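Long-range contacts in transcription initiation factor IIB (Methanocaldococcus vulcanius, PDB 5O9I), which forms a HINT-fold mini-intein that probably excises itself from its host transcription factor by protein splicing: residues E10-K15 against F183-G188; V55-S60 against L175-A180; S60-K65 against S152-L157; S98-K103 against G189-N194. All coordinates share one frame; numbering follows the deposited sequence.

Interactions 1, 2 and 4 are buried; interaction 3 is only partly so and lies farthest out. Interactions 1 and 4 share one hairpin: strands 182-185 and 190-193 are bonded to each other, the first leaning on strand 11-16, the second meeting strand 98-103. Interactions 1, 2 and 3 all reach the sheet of strands 11-16, 53-58 and 64-68, and interactions 2 and 3 share S60. Chemistry follows place. Interaction 2 rests on aliphatic side chains, with no hydrogen bond across it, interactions 1 and 4 each combine one good backbone bond with packing, and interaction 3 adds a carboxylate and a lysine to its aromatic cluster. F58 links the last three, touching F154, F100 and V191.

Interaction 1 (E10-K15 against F183-G188); sequences EPIIIK and FIAGFG
One face of the F187 ring carries P11: CG stands 3.7 Å from the ring centroid, 9° off the normal, in a CH-pi contact almost exactly over the middle. Its distances to the six ring carbons are therefore nearly alike. P11 meets the ring with CG, and the two side chains cross at about a right angle. The other flat group, the E10 carboxylate, brings OE1 to within 3.6 Å of G186 CA, while OE2 accepts a hydrogen bond from the backbone N of R92. E10 gets there by a bend at chi2 (-65°). The backbones join through a single bond, G186 N to P11 O at 2.9 Å; it is straight, and its donor lies nearly along the C=O axis. Farther into strand 11-15, I12 meets A185 CB with its CG2 branch at 3.5 Å, and CG2 lies 3.6 Å from I184 O. Strands 11-15 and 183-185 run at 131° to each other, and strand 182-185 is paired instead with 190-193. The contact thus ties strand 11-16, near the N-terminal end of the chain, to the turn of the 182-185/190-193 hairpin. Chemically, a single backbone bond joins the segments, with proline-aromatic packing on one side of it and aliphatic packing on the other; the E10 carboxylate is a second polar group, bonded through R92 N.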
loop_
_atom_site.group_PDB
_atom_site.type_symbol
_atom_site.label_atom_id
_atom_site.label_comp_id
_atom_site.label_asym_id
_atom_site.label_seq_id
_atom_site.Cartn_x
_atom_site.Cartn_y
_atom_site.Cartn_z
ATOM N N GLU A 10 -5.676 -5.614 -5.377
ATOM C CA GLU A 10 -4.691 -5.932 -4.333
ATOM C C GLU A 10 -5.384 -6.051 -2.978
ATOM O O GLU A 10 -6.237 -5.231 -2.635
ATOM C CB GLU A 10 -3.624 -4.860 -4.249
ATOM C CG GLU A 10 -2.764 -4.718 -5.502
ATOM C CD GLU A 10 -1.907 -5.949 -5.791
ATOM O OE1 GLU A 10 -1.732 -6.800 -4.872
ATOM O OE2 GLU A 10 -1.383 -6.044 -6.944
ATOM N N PRO A 11 -5.086 -7.119 -2.222
ATOM C CA PRO A 11 -5.734 -7.312 -0.941
ATOM C C PRO A 11 -5.038 -6.589 0.216
ATOM O O PRO A 11 -3.822 -6.308 0.167
ATOM C CB PRO A 11 -5.691 -8.830 -0.761
ATOM C CG PRO A 11 -4.467 -9.238 -1.484
ATOM C CD PRO A 11 -4.277 -8.296 -2.612
ATOM N N ILE A 12 -5.844 -6.306 1.227
ATOM C CA ILE A 12 -5.402 -5.681 2.445
ATOM C C ILE A 12 -6.114 -6.272 3.637
ATOM O O ILE A 12 -7.261 -6.647 3.595
ATOM C CB ILE A 12 -5.674 -4.139 2.536
ATOM C CG1 ILE A 12 -7.089 -3.857 2.048
ATOM C CG2 ILE A 12 -4.629 -3.322 1.784
ATOM C CD1 ILE A 12 -7.531 -2.432 2.243
ATOM N N ILE A 13 -5.405 -6.272 4.732
ATOM C CA ILE A 13 -5.952 -6.773 5.955
ATOM C C ILE A 13 -6.484 -5.542 6.646
ATOM O O ILE A 13 -5.741 -4.595 6.867
ATOM C CB ILE A 13 -4.859 -7.456 6.765
ATOM C CG1 ILE A 13 -4.215 -8.571 5.894
ATOM C CG2 ILE A 13 -5.487 -7.940 8.031
ATOM C CD1 ILE A 13 -3.047 -9.332 6.481
ATOM N N ILE A 14 -7.755 -5.549 6.993
ATOM C CA ILE A 14 -8.292 -4.446 7.765
ATOM C C ILE A 14 -8.957 -4.956 9.006
ATOM O O ILE A 14 -9.279 -6.143 9.095
ATOM C CB ILE A 14 -9.267 -3.643 6.940
ATOM C CG1 ILE A 14 -10.549 -4.438 6.719
ATOM C CG2 ILE A 14 -8.631 -3.204 5.606
ATOM C CD1 ILE A 14 -11.603 -3.705 5.882
ATOM N N LYS A 15 -9.151 -4.065 9.957
ATOM C CA LYS A 15 -10.116 -4.277 11.025
ATOM C C LYS A 15 -11.306 -3.263 10.961
ATOM O O LYS A 15 -11.120 -2.047 11.083
ATOM C CB LYS A 15 -9.388 -4.126 12.309
ATOM C CG LYS A 15 -10.085 -4.741 13.481
ATOM C CD LYS A 15 -9.059 -5.456 14.372
ATOM C CE LYS A 15 -8.087 -4.516 15.040
ATOM N NZ LYS A 15 -8.781 -3.793 16.150
ATOM N N PHE A 183 1.351 1.818 5.041
ATOM C CA PHE A 183 0.543 0.644 5.282
ATOM C C PHE A 183 0.952 -0.438 4.323
ATOM O O PHE A 183 1.653 -0.214 3.369
ATOM C CB PHE A 183 -0.908 0.923 5.074
ATOM C CG PHE A 183 -1.253 1.197 3.632
ATOM C CD1 PHE A 183 -1.059 2.464 3.088
ATOM C CD2 PHE A 183 -1.792 0.207 2.826
ATOM C CE1 PHE A 183 -1.371 2.750 1.763
ATOM C CE2 PHE A 183 -2.107 0.474 1.493
ATOM C CZ PHE A 183 -1.892 1.756 0.954
ATOM N N ILE A 184 0.476 -1.621 4.570
ATOM C CA ILE A 184 0.895 -2.708 3.721
ATOM C C ILE A 184 -0.255 -3.209 2.948
ATOM O O ILE A 184 -1.409 -3.117 3.366
ATOM C CB ILE A 184 1.533 -3.839 4.523
ATOM C CG1 ILE A 184 0.461 -4.582 5.297
ATOM C CG2 ILE A 184 2.601 -3.246 5.466
ATOM C CD1 ILE A 184 0.982 -5.476 6.310
ATOM N N ALA A 185 0.091 -3.764 1.814
ATOM C CA ALA A 185 -0.912 -4.313 0.920
ATOM C C ALA A 185 -0.219 -5.318 0.004
ATOM O O ALA A 185 1.012 -5.313 -0.101
ATOM C CB ALA A 185 -1.549 -3.186 0.120
ATOM N N GLY A 186 -1.009 -6.181 -0.627
ATOM C CA GLY A 186 -0.458 -7.186 -1.551
ATOM C C GLY A 186 -0.330 -8.496 -0.811
ATOM O O GLY A 186 -0.264 -8.513 0.407
ATOM N N PHE A 187 -0.332 -9.604 -1.538
ATOM C CA PHE A 187 -0.237 -10.875 -0.884
ATOM C C PHE A 187 1.029 -10.954 -0.031
ATOM O O PHE A 187 0.945 -11.364 1.163
ATOM C CB PHE A 187 -0.380 -12.040 -1.862
ATOM C CG PHE A 187 -1.816 -12.286 -2.276
ATOM C CD1 PHE A 187 -2.756 -12.754 -1.351
ATOM C CD2 PHE A 187 -2.233 -12.027 -3.553
ATOM C CE1 PHE A 187 -4.087 -12.963 -1.712
ATOM C CE2 PHE A 187 -3.577 -12.273 -3.933
ATOM C CZ PHE A 187 -4.506 -12.726 -3.009
ATOM N N GLY A 188 2.151 -10.497 -0.579
ATOM C CA GLY A 188 3.345 -10.442 0.219
ATOM C C GLY A 188 3.474 -9.292 1.259
ATOM O O GLY A 188 4.528 -9.180 1.928
#

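Interaction 2 (V55-S60 against L175-A180); sequences VIAFDS and LTVPNA
Strand 53-58 of the HINT-fold domain points V55 and A57 toward segment 175-180, where they meet L175 of strand 171-176 and V177 and A180 in the bend that leads from there to strand 182-185. Each methyl of V55 has its own partner. CG2 meets L175 CD1 tip to tip at 3.8 Å, whereas CG1 comes across V177 at about a right angle and touches CG2 of that residue at 3.9 Å. V177 can serve both strand residues because its branches diverge: CG1 lies anti to the backbone N (chi1 -173°) and leans toward A57 CB, 4.5 Å away, leaving CG2 for V55. Farther along, A57 CB and A180 CB approach to 4.0 Å, and A180 CB also lies 4.3 Å from F58 O. The nearest CA atoms, those of V55 and V177, are 7.9 Å apart, a spacing at which the backbones are joined through side chains. V55 and A57 hydrogen-bond to M67 and K65 of strand 64-68, while strand 11-16 lies on the other edge of strand 53-58. No hydrogen bond crosses between the segments; short aliphatic groups meet here at van der Waals distances, so burial of apolar surface is probably what holds the segments together.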
loop_
_atom_site.group_PDB
_atom_site.type_symbol
_atom_site.label_atom_id
_atom_site.label_comp_id
_atom_site.label_asym_id
_atom_site.label_seq_id
_atom_site.Cartn_x
_atom_site.Cartn_y
_atom_site.Cartn_z
ATOM N N VAL A 55 -5.836 -0.310 9.493
ATOM C CA VAL A 55 -4.942 -0.986 8.614
ATOM C C VAL A 55 -3.630 -1.218 9.335
ATOM O O VAL A 55 -3.327 -0.541 10.293
ATOM C CB VAL A 55 -4.865 -0.106 7.353
ATOM C CG1 VAL A 55 -3.564 0.612 7.150
ATOM C CG2 VAL A 55 -5.330 -0.891 6.144
ATOM N N ILE A 56 -2.863 -2.175 8.869
ATOM C CA ILE A 56 -1.551 -2.439 9.441
ATOM C C ILE A 56 -0.467 -1.512 8.868
ATOM O O ILE A 56 -0.279 -1.423 7.645
ATOM C CB ILE A 56 -1.139 -3.930 9.207
ATOM C CG1 ILE A 56 -2.172 -4.871 9.830
ATOM C CG2 ILE A 56 0.154 -4.262 9.892
ATOM C CD1 ILE A 56 -2.232 -6.174 9.079
ATOM N N ALA A 57 0.224 -0.831 9.798
ATOM C CA ALA A 57 1.277 0.136 9.487
ATOM C C ALA A 57 2.382 -0.046 10.448
ATOM O O ALA A 57 2.161 -0.493 11.545
ATOM C CB ALA A 57 0.765 1.520 9.634
ATOM N N PHE A 58 3.594 0.290 10.040
ATOM C CA PHE A 58 4.697 0.192 10.958
ATOM C C PHE A 58 4.890 1.462 11.716
ATOM O O PHE A 58 4.668 2.538 11.189
ATOM C CB PHE A 58 5.950 -0.202 10.241
ATOM C CG PHE A 58 6.582 0.889 9.412
ATOM C CD1 PHE A 58 7.402 1.891 10.016
ATOM C CD2 PHE A 58 6.495 0.864 8.059
ATOM C CE1 PHE A 58 8.009 2.871 9.269
ATOM C CE2 PHE A 58 7.171 1.777 7.301
ATOM C CZ PHE A 58 7.888 2.820 7.916
ATOM N N ASP A 59 5.386 1.306 12.928
ATOM C CA ASP A 59 5.571 2.346 13.888
ATOM C C ASP A 59 7.039 2.757 13.867
ATOM O O ASP A 59 7.835 2.272 13.071
ATOM C CB ASP A 59 5.043 1.896 15.267
ATOM C CG ASP A 59 5.900 0.808 15.968
ATOM O OD1 ASP A 59 7.047 0.524 15.545
ATOM O OD2 ASP A 59 5.519 0.252 17.037
ATOM N N SER A 60 7.423 3.659 14.756
ATOM C CA SER A 60 8.758 4.220 14.739
ATOM C C SER A 60 9.870 3.229 15.162
ATOM O O SER A 60 11.045 3.442 14.815
ATOM C CB SER A 60 8.776 5.439 15.646
ATOM O OG SER A 60 8.551 5.050 16.983
ATOM N N LEU A 175 -5.115 5.135 0.670
ATOM C CA LEU A 175 -5.543 5.331 2.044
ATOM C C LEU A 175 -4.675 6.415 2.667
ATOM O O LEU A 175 -3.479 6.503 2.403
ATOM C CB LEU A 175 -5.304 4.061 2.873
ATOM C CG LEU A 175 -5.861 2.713 2.404
ATOM C CD1 LEU A 175 -5.277 1.581 3.226
ATOM C CD2 LEU A 175 -7.365 2.652 2.499
ATOM N N THR A 176 -5.264 7.172 3.573
ATOM C CA THR A 176 -4.538 8.047 4.435
ATOM C C THR A 176 -4.541 7.413 5.811
ATOM O O THR A 176 -5.614 7.064 6.340
ATOM C CB THR A 176 -5.213 9.417 4.440
ATOM O OG1 THR A 176 -5.146 9.933 3.104
ATOM C CG2 THR A 176 -4.525 10.385 5.370
ATOM N N VAL A 177 -3.345 7.309 6.398
ATOM C CA VAL A 177 -3.166 6.688 7.699
ATOM C C VAL A 177 -2.425 7.704 8.597
ATOM O O VAL A 177 -1.217 7.880 8.513
ATOM C CB VAL A 177 -2.366 5.377 7.583
ATOM C CG1 VAL A 177 -2.333 4.661 8.910
ATOM C CG2 VAL A 177 -2.984 4.440 6.560
ATOM N N PRO A 178 -3.154 8.386 9.467
ATOM C CA PRO A 178 -2.515 9.300 10.376
ATOM C C PRO A 178 -1.463 8.678 11.262
ATOM O O PRO A 178 -1.556 7.501 11.579
ATOM C CB PRO A 178 -3.677 9.796 11.253
ATOM C CG PRO A 178 -4.933 9.356 10.633
ATOM C CD PRO A 178 -4.592 8.617 9.383
ATOM N N ASN A 179 -0.486 9.476 11.675
ATOM C CA ASN A 179 0.552 9.030 12.632
ATOM C C ASN A 179 1.446 7.931 12.111
ATOM O O ASN A 179 2.050 7.276 12.890
ATOM C CB ASN A 179 -0.058 8.548 13.996
ATOM C CG ASN A 179 -0.923 9.619 14.686
ATOM O OD1 ASN A 179 -0.446 10.724 14.931
ATOM N ND2 ASN A 179 -2.169 9.269 15.077
ATOM N N ALA A 180 1.572 7.740 10.813
ATOM C CA ALA A 180 2.315 6.604 10.264
ATOM C C ALA A 180 2.666 6.807 8.815
ATOM O O ALA A 180 3.767 6.473 8.388
ATOM C CB ALA A 180 1.504 5.350 10.424
#

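Interaction 3 (S60-K65 against S152-L157); sequences SNYKFK and SDFIFL
D153 is the polar centre, meeting K63 and F64 with its carboxylate. OD2 accepts the backbone N-H of F64 at 3.0 Å, on its anti side and 28° out of the carboxylate plane. OD1 forms a salt bridge with K63 NZ, whose modelled 2.4 Å separation is too short to be taken literally; the lysine reaches it by bends at chi2 and chi3. A backbone bond adds to these, D153 N to Y62 O at 3.0 Å, so that the amide and carboxylate of D153 together hold Y62, K63 and F64. Within segment 152-157, S152 OG accepts from F154 N and closes an ST turn, and the same OG is also hydrogen-bonded to L149 O.

The apolar contacts centre on F154. Its edge points toward the face of F64 in an offset edge-to-face pair, centroids 6.0 Å apart with planes at 74°. Toward Y62 the fit is oblique, F154 CE2 lying 3.4 Å from Y62 CG, and Y62 O sits over one face of the F154 ring near its rim. S152 CB meets the edge of the Y62 ring and lies 3.6 Å from Y62 CB. F64 CD2 lies 3.4 Å from D153 CB, the two side chains running alongside each other with reversed directions. F58 adds a further ring against F154, and K148 a cation-pi contact to Y62.

Together Y62, F64 and F154 make an aromatic cluster where the turn of the 53-58/64-68 beta hairpin meets the start of strand 154-162, joining two antiparallel sheets of the HINT fold.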
loop_
_atom_site.group_PDB
_atom_site.type_symbol
_atom_site.label_atom_id
_atom_site.label_comp_id
_atom_site.label_asym_id
_atom_site.label_seq_id
_atom_site.Cartn_x
_atom_site.Cartn_y
_atom_site.Cartn_z
ATOM N N SER A 60 7.423 3.659 14.756
ATOM C CA SER A 60 8.758 4.220 14.739
ATOM C C SER A 60 9.870 3.229 15.162
ATOM O O SER A 60 11.045 3.442 14.815
ATOM C CB SER A 60 8.776 5.439 15.646
ATOM O OG SER A 60 8.551 5.050 16.983
ATOM N N ASN A 61 9.496 2.173 15.892
ATOM C CA ASN A 61 10.333 0.964 16.037
ATOM C C ASN A 61 10.307 -0.059 14.906
ATOM O O ASN A 61 10.947 -1.105 15.021
ATOM C CB ASN A 61 9.959 0.257 17.312
ATOM C CG ASN A 61 10.263 1.092 18.502
ATOM O OD1 ASN A 61 11.333 1.682 18.572
ATOM N ND2 ASN A 61 9.361 1.148 19.432
ATOM N N TYR A 62 9.647 0.264 13.801
ATOM C CA TYR A 62 9.557 -0.626 12.656
ATOM C C TYR A 62 8.737 -1.892 12.932
ATOM O O TYR A 62 8.967 -2.918 12.291
ATOM C CB TYR A 62 10.951 -0.981 12.088
ATOM C CG TYR A 62 11.779 0.084 11.432
ATOM C CD1 TYR A 62 11.247 1.358 11.092
ATOM C CD2 TYR A 62 13.127 -0.182 11.136
ATOM C CE1 TYR A 62 12.058 2.326 10.489
ATOM C CE2 TYR A 62 13.943 0.789 10.541
ATOM C CZ TYR A 62 13.412 2.034 10.250
ATOM O OH TYR A 62 14.230 2.933 9.639
ATOM N N LYS A 63 7.771 -1.780 13.845
ATOM C CA LYS A 63 6.881 -2.849 14.196
ATOM C C LYS A 63 5.473 -2.542 13.736
ATOM O O LYS A 63 5.020 -1.421 13.863
ATOM C CB LYS A 63 6.850 -2.994 15.693
ATOM C CG LYS A 63 8.196 -3.305 16.340
ATOM C CD LYS A 63 8.724 -4.703 16.027
ATOM C CE LYS A 63 7.682 -5.790 16.384
ATOM N NZ LYS A 63 8.188 -7.166 16.114
ATOM N N PHE A 64 4.768 -3.560 13.260
ATOM C CA PHE A 64 3.423 -3.456 12.821
ATOM C C PHE A 64 2.414 -3.336 13.948
ATOM O O PHE A 64 2.612 -3.820 15.086
ATOM C CB PHE A 64 3.043 -4.630 11.930
ATOM C CG PHE A 64 3.780 -4.671 10.626
ATOM C CD1 PHE A 64 3.959 -3.546 9.866
ATOM C CD2 PHE A 64 4.283 -5.853 10.171
ATOM C CE1 PHE A 64 4.659 -3.573 8.686
ATOM C CE2 PHE A 64 4.973 -5.930 8.949
ATOM C CZ PHE A 64 5.172 -4.774 8.218
ATOM N N LYS A 65 1.416 -2.519 13.640
ATOM C CA LYS A 65 0.219 -2.391 14.478
ATOM C C LYS A 65 -0.956 -1.811 13.673
ATOM O O LYS A 65 -0.787 -1.166 12.615
ATOM C CB LYS A 65 0.494 -1.619 15.770
ATOM C CG LYS A 65 0.518 -0.108 15.708
ATOM C CD LYS A 65 0.504 0.396 17.172
ATOM C CE LYS A 65 0.506 1.922 17.329
ATOM N NZ LYS A 65 1.848 2.631 17.301
ATOM N N SER A 152 12.903 -5.568 13.399
ATOM C CA SER A 152 11.761 -5.033 12.715
ATOM C C SER A 152 10.839 -6.174 12.322
ATOM O O SER A 152 11.292 -7.311 12.319
ATOM C CB SER A 152 12.257 -4.289 11.456
ATOM O OG SER A 152 12.691 -5.181 10.458
ATOM N N ASP A 153 9.597 -5.875 11.924
ATOM C CA ASP A 153 8.782 -6.888 11.300
ATOM C C ASP A 153 8.970 -6.908 9.798
ATOM O O ASP A 153 8.114 -7.298 9.064
ATOM C CB ASP A 153 7.270 -6.711 11.612
ATOM C CG ASP A 153 6.932 -6.829 13.100
ATOM O OD1 ASP A 153 7.604 -7.538 13.814
ATOM O OD2 ASP A 153 5.936 -6.261 13.580
ATOM N N PHE A 154 10.095 -6.441 9.282
ATOM C CA PHE A 154 10.372 -6.477 7.844
ATOM C C PHE A 154 11.207 -7.670 7.365
ATOM O O PHE A 154 11.971 -8.275 8.098
ATOM C CB PHE A 154 11.172 -5.232 7.455
ATOM C CG PHE A 154 10.541 -3.937 7.832
ATOM C CD1 PHE A 154 9.149 -3.719 7.673
ATOM C CD2 PHE A 154 11.336 -2.906 8.306
ATOM C CE1 PHE A 154 8.577 -2.502 8.021
ATOM C CE2 PHE A 154 10.790 -1.697 8.658
ATOM C CZ PHE A 154 9.411 -1.481 8.505
ATOM N N ILE A 155 11.087 -7.923 6.071
ATOM C CA ILE A 155 12.053 -8.619 5.326
ATOM C C ILE A 155 12.449 -7.713 4.144
ATOM O O ILE A 155 11.639 -6.852 3.711
ATOM C CB ILE A 155 11.550 -9.971 4.816
ATOM C CG1 ILE A 155 10.273 -9.815 4.011
ATOM C CG2 ILE A 155 11.336 -10.888 6.008
ATOM C CD1 ILE A 155 9.883 -11.111 3.354
ATOM N N PHE A 156 13.675 -7.942 3.611
ATOM C CA PHE A 156 14.246 -7.158 2.569
ATOM C C PHE A 156 14.531 -8.096 1.402
ATOM O O PHE A 156 15.288 -9.033 1.546
ATOM C CB PHE A 156 15.514 -6.496 3.110
ATOM C CG PHE A 156 15.299 -5.820 4.418
ATOM C CD1 PHE A 156 14.640 -4.610 4.471
ATOM C CD2 PHE A 156 15.637 -6.452 5.583
ATOM C CE1 PHE A 156 14.326 -4.008 5.677
ATOM C CE2 PHE A 156 15.330 -5.885 6.816
ATOM C CZ PHE A 156 14.654 -4.633 6.867
ATOM N N LEU A 157 13.899 -7.862 0.249
ATOM C CA LEU A 157 13.964 -8.762 -0.870
ATOM C C LEU A 157 14.327 -7.978 -2.102
ATOM O O LEU A 157 14.030 -6.765 -2.170
ATOM C CB LEU A 157 12.610 -9.461 -1.062
ATOM C CG LEU A 157 12.213 -10.504 0.007
ATOM C CD1 LEU A 157 10.924 -11.201 -0.368
ATOM C CD2 LEU A 157 13.299 -11.557 0.298
#

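Interaction 4 (S98-K103 against G189-N194); sequences SVFTVK and GFVLHN
F100 and the V191-H193 strand make the tight part of this contact. The side chains of F100 and H193 cross at about a right angle, and their rings meet obliquely, planes at 76°: CE1 of F100 is 3.5 Å from H193 CB and CZ 3.5 Å from H193 ND1. H193 brings its imidazole there by holding CG anti to the backbone N (chi1 -178°). V191 CG1 packs against F100 CD1 at 3.6 Å, while the carbonyl oxygens of V191 and L192 lie at the edge of the F100 ring, in its plane. V99 CG1 and L192 CD1 touch more lightly, at 4.2 Å. One good backbone bond is made, H193 N to S98 O at 2.9 Å, although its donor stands above the carbonyl plane. Looser is the partly exposed S98 side chain, where OG to H193 O, at 3.5 Å, is a weak bond and OG stays 4.1 Å from H193 CD2. H193 and N194 form the His-Asn pair with which intein sequences characteristically end; the contact therefore involves the strand that leads into this pair. Strand 190-193 crosses 98-103 at 118° and pairs with 182-185; strand 106-111 pairs with 98-103, strand 120-124 supplies V122 against F100, and F58 meets F100 edge-to-face.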
loop_
_atom_site.group_PDB
_atom_site.type_symbol
_atom_site.label_atom_id
_atom_site.label_comp_id
_atom_site.label_asym_id
_atom_site.label_seq_id
_atom_site.Cartn_x
_atom_site.Cartn_y
_atom_site.Cartn_z
ATOM N N SER A 98 5.051 5.529 -3.925
ATOM C CA SER A 98 6.303 5.167 -3.310
ATOM C C SER A 98 6.203 3.919 -2.401
ATOM O O SER A 98 5.176 3.663 -1.772
ATOM C CB SER A 98 6.834 6.405 -2.559
ATOM O OG SER A 98 5.750 7.346 -2.355
ATOM N N VAL A 99 7.281 3.142 -2.405
ATOM C CA VAL A 99 7.495 2.017 -1.524
ATOM C C VAL A 99 8.732 2.344 -0.714
ATOM O O VAL A 99 9.071 3.517 -0.607
ATOM C CB VAL A 99 7.641 0.703 -2.307
ATOM C CG1 VAL A 99 6.449 0.516 -3.234
ATOM C CG2 VAL A 99 8.951 0.645 -3.079
ATOM N N PHE A 100 9.374 1.363 -0.093
ATOM C CA PHE A 100 10.519 1.661 0.744
ATOM C C PHE A 100 11.689 0.810 0.317
ATOM O O PHE A 100 11.503 -0.288 -0.216
ATOM C CB PHE A 100 10.242 1.368 2.206
ATOM C CG PHE A 100 9.335 2.358 2.883
ATOM C CD1 PHE A 100 7.937 2.217 2.812
ATOM C CD2 PHE A 100 9.856 3.400 3.644
ATOM C CE1 PHE A 100 7.096 3.107 3.463
ATOM C CE2 PHE A 100 9.008 4.272 4.317
ATOM C CZ PHE A 100 7.640 4.138 4.222
ATOM N N THR A 101 12.884 1.312 0.574
ATOM C CA THR A 101 14.082 0.557 0.330
ATOM C C THR A 101 14.961 0.828 1.521
ATOM O O THR A 101 14.574 1.561 2.431
ATOM C CB THR A 101 14.766 0.944 -1.013
ATOM O OG1 THR A 101 15.775 -0.009 -1.326
ATOM C CG2 THR A 101 15.383 2.373 -0.959
ATOM N N VAL A 102 16.124 0.201 1.537
ATOM C CA VAL A 102 17.084 0.439 2.595
ATOM C C VAL A 102 18.113 1.404 2.068
ATOM O O VAL A 102 18.442 1.379 0.877
ATOM C CB VAL A 102 17.785 -0.838 3.087
ATOM C CG1 VAL A 102 18.831 -0.529 4.169
ATOM C CG2 VAL A 102 16.734 -1.811 3.598
ATOM N N LYS A 103 18.571 2.296 2.940
ATOM C CA LYS A 103 19.788 2.954 2.691
ATOM C C LYS A 103 20.367 3.453 4.005
ATOM O O LYS A 103 19.677 4.083 4.804
ATOM C CB LYS A 103 19.583 4.050 1.667
ATOM C CG LYS A 103 20.884 4.577 1.115
ATOM C CD LYS A 103 21.639 3.621 0.157
ATOM C CE LYS A 103 22.982 4.203 -0.373
ATOM N NZ LYS A 103 23.084 5.701 -0.555
ATOM N N GLY A 189 2.477 -8.430 1.423
ATOM C CA GLY A 189 2.581 -7.404 2.429
ATOM C C GLY A 189 3.656 -6.390 2.117
ATOM O O GLY A 189 4.469 -6.027 2.934
ATOM N N PHE A 190 3.665 -5.943 0.898
ATOM C CA PHE A 190 4.546 -4.904 0.492
ATOM C C PHE A 190 4.196 -3.640 1.258
ATOM O O PHE A 190 3.006 -3.262 1.298
ATOM C CB PHE A 190 4.304 -4.618 -0.969
ATOM C CG PHE A 190 5.004 -5.546 -1.907
ATOM C CD1 PHE A 190 4.387 -6.685 -2.363
ATOM C CD2 PHE A 190 6.240 -5.191 -2.456
ATOM C CE1 PHE A 190 5.041 -7.520 -3.293
ATOM C CE2 PHE A 190 6.881 -6.006 -3.386
ATOM C CZ PHE A 190 6.289 -7.171 -3.798
ATOM N N VAL A 191 5.210 -2.966 1.798
ATOM C CA VAL A 191 4.974 -1.700 2.537
ATOM C C VAL A 191 4.897 -0.487 1.593
ATOM O O VAL A 191 5.846 -0.221 0.837
ATOM C CB VAL A 191 6.105 -1.386 3.512
ATOM C CG1 VAL A 191 5.752 -0.195 4.362
ATOM C CG2 VAL A 191 6.417 -2.620 4.360
ATOM N N LEU A 192 3.805 0.268 1.664
ATOM C CA LEU A 192 3.589 1.421 0.797
ATOM C C LEU A 192 3.713 2.679 1.598
ATOM O O LEU A 192 3.313 2.676 2.755
ATOM C CB LEU A 192 2.169 1.356 0.263
ATOM C CG LEU A 192 1.888 0.493 -0.989
ATOM C CD1 LEU A 192 2.915 -0.594 -1.233
ATOM C CD2 LEU A 192 0.559 -0.208 -0.876
ATOM N N HIS A 193 4.260 3.740 0.999
ATOM C CA HIS A 193 4.422 5.086 1.651
ATOM C C HIS A 193 3.477 6.137 1.097
ATOM O O HIS A 193 3.320 6.253 -0.127
ATOM C CB HIS A 193 5.840 5.614 1.426
ATOM C CG HIS A 193 6.105 6.933 2.084
ATOM N ND1 HIS A 193 6.013 7.130 3.450
ATOM C CD2 HIS A 193 6.476 8.124 1.562
ATOM C CE1 HIS A 193 6.302 8.388 3.737
ATOM N NE2 HIS A 193 6.599 9.011 2.611
ATOM N N ASN A 194 2.891 6.936 1.981
ATOM C CA ASN A 194 1.928 7.998 1.559
ATOM C C ASN A 194 2.600 9.240 0.930
ATOM O O ASN A 194 3.602 9.715 1.444
ATOM C CB ASN A 194 1.047 8.405 2.759
ATOM C CG ASN A 194 -0.125 7.454 2.983
ATOM O OD1 ASN A 194 -0.407 6.551 2.143
ATOM N ND2 ASN A 194 -0.843 7.659 4.122
#